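Local coordinates for DUF115 domain-containing protein (Magnetospirillum magneticum AMB-1, PDB 5MU5) that is a Maf glycosyltransferase involved in bacterial flagella formation, probably by transferring sugar onto flagellin, at residues 181-186 with 192-197; 125-130 with 223-228; 149-154 with 214-219. All blocks are in the same frame, centred on the assembly; numbering follows the deposited sequence.

Interaction 1 of 3, residues 181-186 with 192-197; sequences NIIIEE and ARQLRS
Ile-183 brings both of its branches against Gln-194, and this pair makes up most of the contact between the end of strand 180-183 and the helix 188-202 that follows it. In Ile-183, CG1 stands anti to the carbonyl carbon (chi1 -65°), which leaves CG2 anti to the backbone N. From there CG2 rests 3.7 Å from Gln-194 CB, while CG1 lies at 4.0 Å from the same Gln-194 CB. The two side chains run past one another in opposite senses, flank against flank. CD1 of Ile-183 reaches the helix backbone, 3.9 Å from Leu-195 N, and meets the end of Leu-195, whose CD2 is 4.1 Å from it. Leu-195 leaves its backbone pointing away from the strand, yet its end returns to touch that methyl. With an alanine here, Gln-194 CB and Leu-195 CD2 would probably lose their apolar neighbour and a gap would probably open between strand and helix.

The polar flank is looser. Gln-194 is bent at its second torsion (chi2 -90°), and its amide comes near the carboxylate of Glu-185, itself a bent chain. The two side chains cross nearly at right angles, with their flat ends 88° apart. Glu-185 OE2 remains 3.9 Å from Gln-194 NE2, too far for a hydrogen bond. Glu-185 also lies on Gln-190 and Ile-191, while Leu-195 continues inward to Val-125 and Leu-127. Here a parallel strand packs on its own succeeding helix, the first half of a beta-alpha-beta crossover in a Rossmann-like domain.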
loop_
_atom_site.group_PDB
_atom_site.type_symbol
_atom_site.label_atom_id
_atom_site.label_comp_id
_atom_site.label_asym_id
_atom_site.label_seq_id
_atom_site.Cartn_x
_atom_site.Cartn_y
_atom_site.Cartn_z
ATOM N N ASN A 181 -5.791 -12.208 15.926
ATOM C CA ASN A 181 -4.568 -12.701 15.317
ATOM C C ASN A 181 -3.603 -13.078 16.419
ATOM O O ASN A 181 -3.450 -12.338 17.383
ATOM C CB ASN A 181 -3.937 -11.600 14.468
ATOM C CG ASN A 181 -4.783 -11.243 13.278
ATOM O OD1 ASN A 181 -4.801 -11.960 12.291
ATOM N ND2 ASN A 181 -5.512 -10.147 13.370
ATOM N N ILE A 182 -2.991 -14.249 16.299
ATOM C CA ILE A 182 -1.952 -14.661 17.224
ATOM C C ILE A 182 -0.722 -14.866 16.378
ATOM O O ILE A 182 -0.725 -15.661 15.472
ATOM C CB ILE A 182 -2.329 -15.930 17.964
ATOM C CG1 ILE A 182 -3.583 -15.645 18.811
ATOM C CG2 ILE A 182 -1.164 -16.396 18.833
ATOM C CD1 ILE A 182 -4.139 -16.861 19.509
ATOM N N ILE A 183 0.329 -14.122 16.685
ATOM C CA ILE A 183 1.520 -14.096 15.880
ATOM C C ILE A 183 2.626 -14.735 16.680
ATOM O O ILE A 183 3.036 -14.210 17.697
ATOM C CB ILE A 183 1.842 -12.627 15.549
ATOM C CG1 ILE A 183 0.724 -12.035 14.675
ATOM C CG2 ILE A 183 3.201 -12.496 14.885
ATOM C CD1 ILE A 183 0.655 -10.514 14.702
ATOM N N ILE A 184 3.076 -15.894 16.224
ATOM C CA ILE A 184 4.138 -16.645 16.868
ATOM C C ILE A 184 5.394 -16.471 16.029
ATOM O O ILE A 184 5.632 -17.225 15.086
ATOM C CB ILE A 184 3.785 -18.154 16.947
ATOM C CG1 ILE A 184 2.379 -18.370 17.514
ATOM C CG2 ILE A 184 4.812 -18.890 17.803
ATOM C CD1 ILE A 184 2.179 -17.818 18.907
ATOM N N GLU A 185 6.188 -15.462 16.357
ATOM C CA GLU A 185 7.391 -15.145 15.589
ATOM C C GLU A 185 8.457 -14.662 16.543
ATOM O O GLU A 185 8.151 -14.014 17.539
ATOM C CB GLU A 185 7.098 -14.047 14.538
ATOM C CG GLU A 185 6.074 -14.421 13.468
ATOM C CD GLU A 185 6.526 -15.582 12.568
ATOM O OE1 GLU A 185 7.745 -15.760 12.410
ATOM O OE2 GLU A 185 5.667 -16.328 12.026
ATOM N N GLU A 186 9.702 -14.955 16.213
ATOM C CA GLU A 186 10.860 -14.574 17.025
ATOM C C GLU A 186 11.734 -13.508 16.380
ATOM O O GLU A 186 12.631 -13.001 17.012
ATOM C CB GLU A 186 11.741 -15.805 17.257
ATOM C CG GLU A 186 11.028 -16.919 18.004
ATOM C CD GLU A 186 11.802 -18.232 17.997
ATOM O OE1 GLU A 186 13.052 -18.206 18.044
ATOM O OE2 GLU A 186 11.149 -19.299 17.956
ATOM N N ALA A 192 7.077 -7.395 12.832
ATOM C CA ALA A 192 6.655 -6.130 12.246
ATOM C C ALA A 192 5.761 -6.350 11.053
ATOM O O ALA A 192 4.717 -5.758 10.978
ATOM C CB ALA A 192 7.860 -5.274 11.864
ATOM N N ARG A 193 6.147 -7.231 10.146
ATOM C CA ARG A 193 5.321 -7.528 8.968
ATOM C C ARG A 193 3.942 -8.077 9.304
ATOM O O ARG A 193 2.949 -7.742 8.655
ATOM C CB ARG A 193 6.013 -8.537 8.028
ATOM C CG ARG A 193 7.141 -7.937 7.214
ATOM C CD ARG A 193 7.489 -8.739 5.961
ATOM N NE ARG A 193 8.132 -7.856 4.983
ATOM C CZ ARG A 193 9.426 -7.520 4.964
ATOM N NH1 ARG A 193 10.277 -8.003 5.864
ATOM N NH2 ARG A 193 9.872 -6.689 4.025
ATOM N N GLN A 194 3.893 -8.948 10.303
ATOM C CA GLN A 194 2.652 -9.644 10.659
ATOM C C GLN A 194 1.703 -8.734 11.380
ATOM O O GLN A 194 0.505 -8.818 11.172
ATOM C CB GLN A 194 2.963 -10.807 11.558
ATOM C CG GLN A 194 3.869 -11.829 10.928
ATOM C CD GLN A 194 3.077 -12.846 10.220
ATOM O OE1 GLN A 194 2.653 -12.631 9.087
ATOM N NE2 GLN A 194 2.827 -13.966 10.895
ATOM N N LEU A 195 2.245 -7.888 12.257
ATOM C CA LEU A 195 1.447 -6.892 12.966
ATOM C C LEU A 195 0.832 -5.916 11.985
ATOM O O LEU A 195 -0.368 -5.644 12.048
ATOM C CB LEU A 195 2.287 -6.115 13.971
ATOM C CG LEU A 195 2.283 -6.643 15.389
ATOM C CD1 LEU A 195 3.195 -5.775 16.247
ATOM C CD2 LEU A 195 0.838 -6.649 15.900
ATOM N N ARG A 196 1.656 -5.413 11.068
ATOM C CA ARG A 196 1.177 -4.497 10.030
ATOM C C ARG A 196 0.077 -5.159 9.242
ATOM O O ARG A 196 -0.956 -4.576 9.012
ATOM C CB ARG A 196 2.309 -4.049 9.088
ATOM C CG ARG A 196 3.303 -3.100 9.743
ATOM C CD ARG A 196 4.142 -2.332 8.733
ATOM N NE ARG A 196 5.077 -3.173 7.977
ATOM C CZ ARG A 196 6.359 -3.374 8.280
ATOM N NH1 ARG A 196 6.903 -2.848 9.361
ATOM N NH2 ARG A 196 7.102 -4.142 7.499
ATOM N N SER A 197 0.293 -6.403 8.870
ATOM C CA SER A 197 -0.680 -7.153 8.096
ATOM C C SER A 197 -1.971 -7.433 8.893
ATOM O O SER A 197 -3.083 -7.401 8.360
ATOM C CB SER A 197 -0.034 -8.451 7.636
ATOM O OG SER A 197 -0.996 -9.269 7.022
#

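Interaction 2 of 3, residues 125-130 with 223-228; sequences VCLGLG and AAMSEF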
loop_
_atom_site.group_PDB
_atom_site.type_symbol
_atom_site.label_atom_id
_atom_site.label_comp_id
_atom_site.label_asym_id
_atom_site.label_seq_id
_atom_site.Cartn_x
_atom_site.Cartn_y
_atom_site.Cartn_z
ATOM N N VAL A 125 -3.223 -4.253 20.797
ATOM C CA VAL A 125 -2.011 -4.999 20.453
ATOM C C VAL A 125 -1.238 -5.429 21.702
ATOM O O VAL A 125 -0.788 -4.599 22.473
ATOM C CB VAL A 125 -1.088 -4.162 19.566
ATOM C CG1 VAL A 125 0.191 -4.934 19.268
ATOM C CG2 VAL A 125 -1.782 -3.779 18.272
ATOM N N CYS A 126 -1.083 -6.723 21.898
ATOM C CA CYS A 126 -0.335 -7.251 23.033
ATOM C C CYS A 126 0.973 -7.814 22.557
ATOM O O CYS A 126 1.011 -8.756 21.756
ATOM C CB CYS A 126 -1.097 -8.362 23.729
ATOM S SG CYS A 126 -2.705 -7.811 24.281
ATOM N N LEU A 127 2.052 -7.222 23.035
ATOM C CA LEU A 127 3.366 -7.671 22.669
ATOM C C LEU A 127 3.740 -8.553 23.819
ATOM O O LEU A 127 4.095 -8.080 24.897
ATOM C CB LEU A 127 4.296 -6.481 22.520
ATOM C CG LEU A 127 3.661 -5.557 21.486
ATOM C CD1 LEU A 127 3.789 -4.112 21.923
ATOM C CD2 LEU A 127 4.246 -5.831 20.122
ATOM N N GLY A 128 3.590 -9.846 23.596
ATOM C CA GLY A 128 3.754 -10.823 24.646
ATOM C C GLY A 128 2.380 -11.221 25.173
ATOM O O GLY A 128 1.436 -10.410 25.205
ATOM N N LEU A 129 2.265 -12.493 25.532
ATOM C CA LEU A 129 1.075 -13.027 26.167
ATOM C C LEU A 129 1.449 -13.466 27.569
ATOM O O LEU A 129 0.777 -13.115 28.534
ATOM C CB LEU A 129 0.528 -14.217 25.376
ATOM C CG LEU A 129 -0.662 -14.975 25.972
ATOM C CD1 LEU A 129 -1.906 -14.115 25.966
ATOM C CD2 LEU A 129 -0.905 -16.234 25.179
ATOM N N GLY A 130 2.531 -14.233 27.679
ATOM C CA GLY A 130 2.869 -14.834 28.944
ATOM C C GLY A 130 1.733 -15.794 29.232
ATOM O O GLY A 130 1.290 -16.496 28.320
ATOM N N ALA A 223 11.170 -3.396 21.228
ATOM C CA ALA A 223 11.472 -2.875 19.903
ATOM C C ALA A 223 10.285 -3.017 18.958
ATOM O O ALA A 223 10.038 -2.135 18.148
ATOM C CB ALA A 223 12.688 -3.573 19.311
ATOM N N ALA A 224 9.562 -4.128 19.041
ATOM C CA ALA A 224 8.397 -4.323 18.195
ATOM C C ALA A 224 7.328 -3.285 18.491
ATOM O O ALA A 224 6.658 -2.814 17.580
ATOM C CB ALA A 224 7.831 -5.718 18.367
ATOM N N MET A 225 7.161 -2.927 19.756
ATOM C CA MET A 225 6.191 -1.891 20.117
ATOM C C MET A 225 6.589 -0.537 19.527
ATOM O O MET A 225 5.742 0.165 18.965
ATOM C CB MET A 225 6.047 -1.754 21.639
ATOM C CG MET A 225 5.076 -0.657 22.061
ATOM S SD MET A 225 4.565 -0.778 23.792
ATOM C CE MET A 225 4.961 0.850 24.447
ATOM N N SER A 226 7.862 -0.151 19.681
ATOM C CA SER A 226 8.353 1.106 19.093
ATOM C C SER A 226 8.159 1.117 17.590
ATOM O O SER A 226 7.743 2.116 17.023
ATOM C CB SER A 226 9.839 1.314 19.350
ATOM O OG SER A 226 10.051 1.499 20.712
ATOM N N GLU A 227 8.507 0.014 16.940
ATOM C CA GLU A 227 8.368 -0.068 15.509
ATOM C C GLU A 227 6.899 0.069 15.156
ATOM O O GLU A 227 6.554 0.848 14.306
ATOM C CB GLU A 227 8.941 -1.368 14.970
ATOM C CG GLU A 227 8.871 -1.467 13.453
ATOM C CD GLU A 227 9.696 -2.615 12.893
ATOM O OE1 GLU A 227 10.244 -3.404 13.706
ATOM O OE2 GLU A 227 9.789 -2.729 11.637
ATOM N N PHE A 228 6.023 -0.659 15.829
ATOM C CA PHE A 228 4.612 -0.548 15.507
ATOM C C PHE A 228 4.082 0.901 15.669
ATOM O O PHE A 228 3.345 1.382 14.821
ATOM C CB PHE A 228 3.795 -1.553 16.304
ATOM C CG PHE A 228 2.330 -1.469 16.027
ATOM C CD1 PHE A 228 1.812 -2.033 14.879
ATOM C CD2 PHE A 228 1.477 -0.808 16.899
ATOM C CE1 PHE A 228 0.465 -1.954 14.609
ATOM C CE2 PHE A 228 0.122 -0.723 16.633
ATOM C CZ PHE A 228 -0.386 -1.298 15.481
#
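Leu-127 and Val-125 meet the helix 219-235 through Ala-224, Met-225 and Phe-228, and everything that crosses the contact is apolar. The aliphatic contacts centre on Leu-127, which divides its two methyls between neighbouring helix residues. CD2 of Leu-127 lies 4.0 Å from Ala-224 CB, and CD1 lies against the first carbons of Met-225, 3.7 Å from CG. CD1 is also 3.3 Å from Met-225 CB, tighter than usual for two carbons; as Leu-127 is modelled away from a staggered second torsion, the exact closeness is doubtful. The leucine and the methionine cross at about a right angle, and beyond SD the methionine leads away from the strand.

The aromatic contact lies one helical turn on. Phe-228 leaves the helix toward the strand, and with CG anti to the backbone N (chi1 179°) its ring ends beside Val-125, whose CG2 comes from the opposite direction. That methyl meets the ring obliquely, 4.0 Å from Phe-228 CE2. Phe-228 also touches Leu-212 of the neighbouring strand 211-214 and Ile-199 of helix 188-202.

Strand 125-127 and helix 223-228 run nearly antiparallel, at 149°, with their axes 9.4 Å apart. Beyond the strand the chain turns at Gly-128, where a side chain would collide with the preceding carbonyl O, and again at Gly-130. A central parallel strand covered by a helix and leading into a glycine-rich loop is characteristic of Rossmann-like folds.

Interaction 3 of 3, residues 149-154 with 214-219; sequences IVEPNF and VAYNSP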
loop_
_atom_site.group_PDB
_atom_site.type_symbol
_atom_site.label_atom_id
_atom_site.label_comp_id
_atom_site.label_asym_id
_atom_site.label_seq_id
_atom_site.Cartn_x
_atom_site.Cartn_y
_atom_site.Cartn_z
ATOM N N ILE A 149 -2.129 -10.513 19.159
ATOM C CA ILE A 149 -1.246 -10.948 20.196
ATOM C C ILE A 149 0.003 -11.489 19.551
ATOM O O ILE A 149 -0.051 -12.350 18.698
ATOM C CB ILE A 149 -1.930 -12.023 21.044
ATOM C CG1 ILE A 149 -3.213 -11.440 21.653
ATOM C CG2 ILE A 149 -0.974 -12.535 22.113
ATOM C CD1 ILE A 149 -4.109 -12.457 22.331
ATOM N N VAL A 150 1.136 -10.954 19.971
ATOM C CA VAL A 150 2.399 -11.415 19.496
ATOM C C VAL A 150 2.970 -12.208 20.639
ATOM O O VAL A 150 3.039 -11.706 21.745
ATOM C CB VAL A 150 3.325 -10.236 19.187
ATOM C CG1 VAL A 150 4.690 -10.728 18.740
ATOM C CG2 VAL A 150 2.686 -9.352 18.139
ATOM N N GLU A 151 3.346 -13.457 20.390
ATOM C CA GLU A 151 3.960 -14.260 21.442
ATOM C C GLU A 151 5.051 -15.080 20.821
ATOM O O GLU A 151 4.766 -16.077 20.160
ATOM C CB GLU A 151 2.939 -15.145 22.122
ATOM C CG GLU A 151 3.545 -16.057 23.183
ATOM C CD GLU A 151 4.443 -15.310 24.156
ATOM O OE1 GLU A 151 3.935 -14.747 25.146
ATOM O OE2 GLU A 151 5.666 -15.319 23.946
ATOM N N PRO A 152 6.313 -14.644 20.994
ATOM C CA PRO A 152 7.468 -15.341 20.420
ATOM C C PRO A 152 7.683 -16.757 20.945
ATOM O O PRO A 152 8.303 -17.577 20.279
ATOM C CB PRO A 152 8.646 -14.480 20.873
ATOM C CG PRO A 152 8.058 -13.134 21.093
ATOM C CD PRO A 152 6.716 -13.398 21.669
ATOM N N ASN A 153 7.218 -17.012 22.160
ATOM C CA ASN A 153 7.439 -18.306 22.792
ATOM C C ASN A 153 6.133 -19.088 22.803
ATOM O O ASN A 153 5.210 -18.763 23.543
ATOM C CB ASN A 153 7.998 -18.100 24.194
ATOM C CG ASN A 153 8.497 -19.395 24.820
ATOM O OD1 ASN A 153 8.043 -20.479 24.482
ATOM N ND2 ASN A 153 9.427 -19.277 25.747
ATOM N N PHE A 154 6.063 -20.101 21.946
ATOM C CA PHE A 154 4.867 -20.906 21.807
ATOM C C PHE A 154 4.489 -21.624 23.093
ATOM O O PHE A 154 3.318 -21.916 23.308
ATOM C CB PHE A 154 5.021 -21.918 20.684
ATOM C CG PHE A 154 3.726 -22.588 20.304
ATOM C CD1 PHE A 154 2.807 -21.925 19.517
ATOM C CD2 PHE A 154 3.423 -23.873 20.749
ATOM C CE1 PHE A 154 1.619 -22.535 19.163
ATOM C CE2 PHE A 154 2.231 -24.478 20.407
ATOM C CZ PHE A 154 1.325 -23.805 19.614
ATOM N N VAL A 214 2.935 -4.548 26.709
ATOM C CA VAL A 214 4.042 -5.464 26.669
ATOM C C VAL A 214 3.850 -6.387 27.866
ATOM O O VAL A 214 3.831 -5.930 28.999
ATOM C CB VAL A 214 5.385 -4.697 26.714
ATOM C CG1 VAL A 214 6.558 -5.645 26.925
ATOM C CG2 VAL A 214 5.578 -3.887 25.430
ATOM N N ALA A 215 3.694 -7.687 27.612
ATOM C CA ALA A 215 3.354 -8.646 28.679
ATOM C C ALA A 215 4.487 -8.992 29.637
ATOM O O ALA A 215 4.234 -9.293 30.779
ATOM C CB ALA A 215 2.770 -9.926 28.087
ATOM N N TYR A 216 5.717 -8.999 29.158
ATOM C CA TYR A 216 6.867 -9.296 29.982
ATOM C C TYR A 216 8.042 -8.585 29.351
ATOM O O TYR A 216 7.912 -8.016 28.250
ATOM C CB TYR A 216 7.106 -10.802 30.095
ATOM C CG TYR A 216 7.148 -11.551 28.774
ATOM C CD1 TYR A 216 8.333 -11.673 28.054
ATOM C CD2 TYR A 216 6.015 -12.159 28.262
ATOM C CE1 TYR A 216 8.384 -12.367 26.857
ATOM C CE2 TYR A 216 6.052 -12.842 27.060
ATOM C CZ TYR A 216 7.242 -12.949 26.365
ATOM O OH TYR A 216 7.289 -13.635 25.186
ATOM N N ASN A 217 9.172 -8.578 30.048
ATOM C CA ASN A 217 10.348 -7.844 29.576
ATOM C C ASN A 217 11.100 -8.604 28.522
ATOM O O ASN A 217 11.424 -9.780 28.697
ATOM C CB ASN A 217 11.293 -7.494 30.722
ATOM C CG ASN A 217 10.843 -6.266 31.485
ATOM O OD1 ASN A 217 10.017 -5.464 31.003
ATOM N ND2 ASN A 217 11.383 -6.109 32.687
ATOM N N SER A 218 11.379 -7.913 27.426
ATOM C CA SER A 218 12.041 -8.506 26.294
ATOM C C SER A 218 12.526 -7.399 25.407
ATOM O O SER A 218 11.737 -6.595 24.975
ATOM C CB SER A 218 11.047 -9.360 25.491
ATOM O OG SER A 218 11.573 -9.653 24.216
ATOM N N PRO A 219 13.825 -7.348 25.118
ATOM C CA PRO A 219 14.239 -6.373 24.088
ATOM C C PRO A 219 13.433 -6.527 22.745
ATOM O O PRO A 219 13.057 -5.538 22.100
ATOM C CB PRO A 219 15.726 -6.699 23.877
ATOM C CG PRO A 219 16.133 -7.513 25.063
ATOM C CD PRO A 219 14.920 -8.256 25.516
#
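Glu-151 and Tyr-216 find each other through two unextended torsions. Tyr-216 places its CG between its backbone N and carbonyl carbon (chi1 51°), the crowded position, a torsion that carries the ring across to the end of strand 146-150. Glu-151 starts with CG anti to the backbone N and then folds at its second torsion (chi2 49°), bringing the carboxylate round to the phenol. The side chains cross at about a right angle, yet carboxylate and ring are nearly coplanar, 7° apart.

The hydroxyl donates: Tyr-216 OH is 2.6 Å from Glu-151 OE2 and approaches its syn lone pair. The anti lone pair of the same oxygen takes the backbone, Asn-153 N lying 2.9 Å from Glu-151 OE2 in a nearly straight bond. Two donors thus grip one oxygen from different sides and fix the rotation of the carboxylate. The other oxygen slips beside the ring in its plane, with Glu-151 OE1 3.4 Å from Tyr-216 CE2, and it also accepts the backbone N-H groups of Leu-129 and Gly-130. Pro-152 adds a carbon contact on the phenol, its CD 3.6 Å from Tyr-216 OH.

Both segments lead into helices. Asn-153 is the N-cap of one, with OD1 bonded to Asp-155 N, and Ser-218 caps the other through OG and Leu-221 N. Phe-156, in the first of these helices, meets the tyrosine ring edge-to-face. An acidic residue closing the second strand beside the glycine-rich loop of the first recalls nucleotide-binding Rossmann folds such as NAD-dependent dehydrogenases, in which an acid at this place commonly meets a ribose; here, in the structure as it stands, the carboxylate joins three loops at the C-terminal ends of the parallel strands.

Followed from the N terminus, the chain first supplies 125-130, then 149-154, then 181-186, and afterwards returns in reverse order through 192-197, 214-219 and 223-228. Interaction 1 therefore closes a short local loop between a strand and its own helix, interaction 3 closes around it, and interaction 2 encloses both; they nest, and none cross. All reach one parallel sheet, ordered 180-183, 146-150, 123-127, 211-214. Interactions 1 and 2 fasten helices 188-202 and 219-235 to it, side by side over the same sheet, with Ala-192 against Glu-227. Interaction 3 joins loops at the strand ends, and backbone hydrogen bonds between neighbouring strands connect it to the other two.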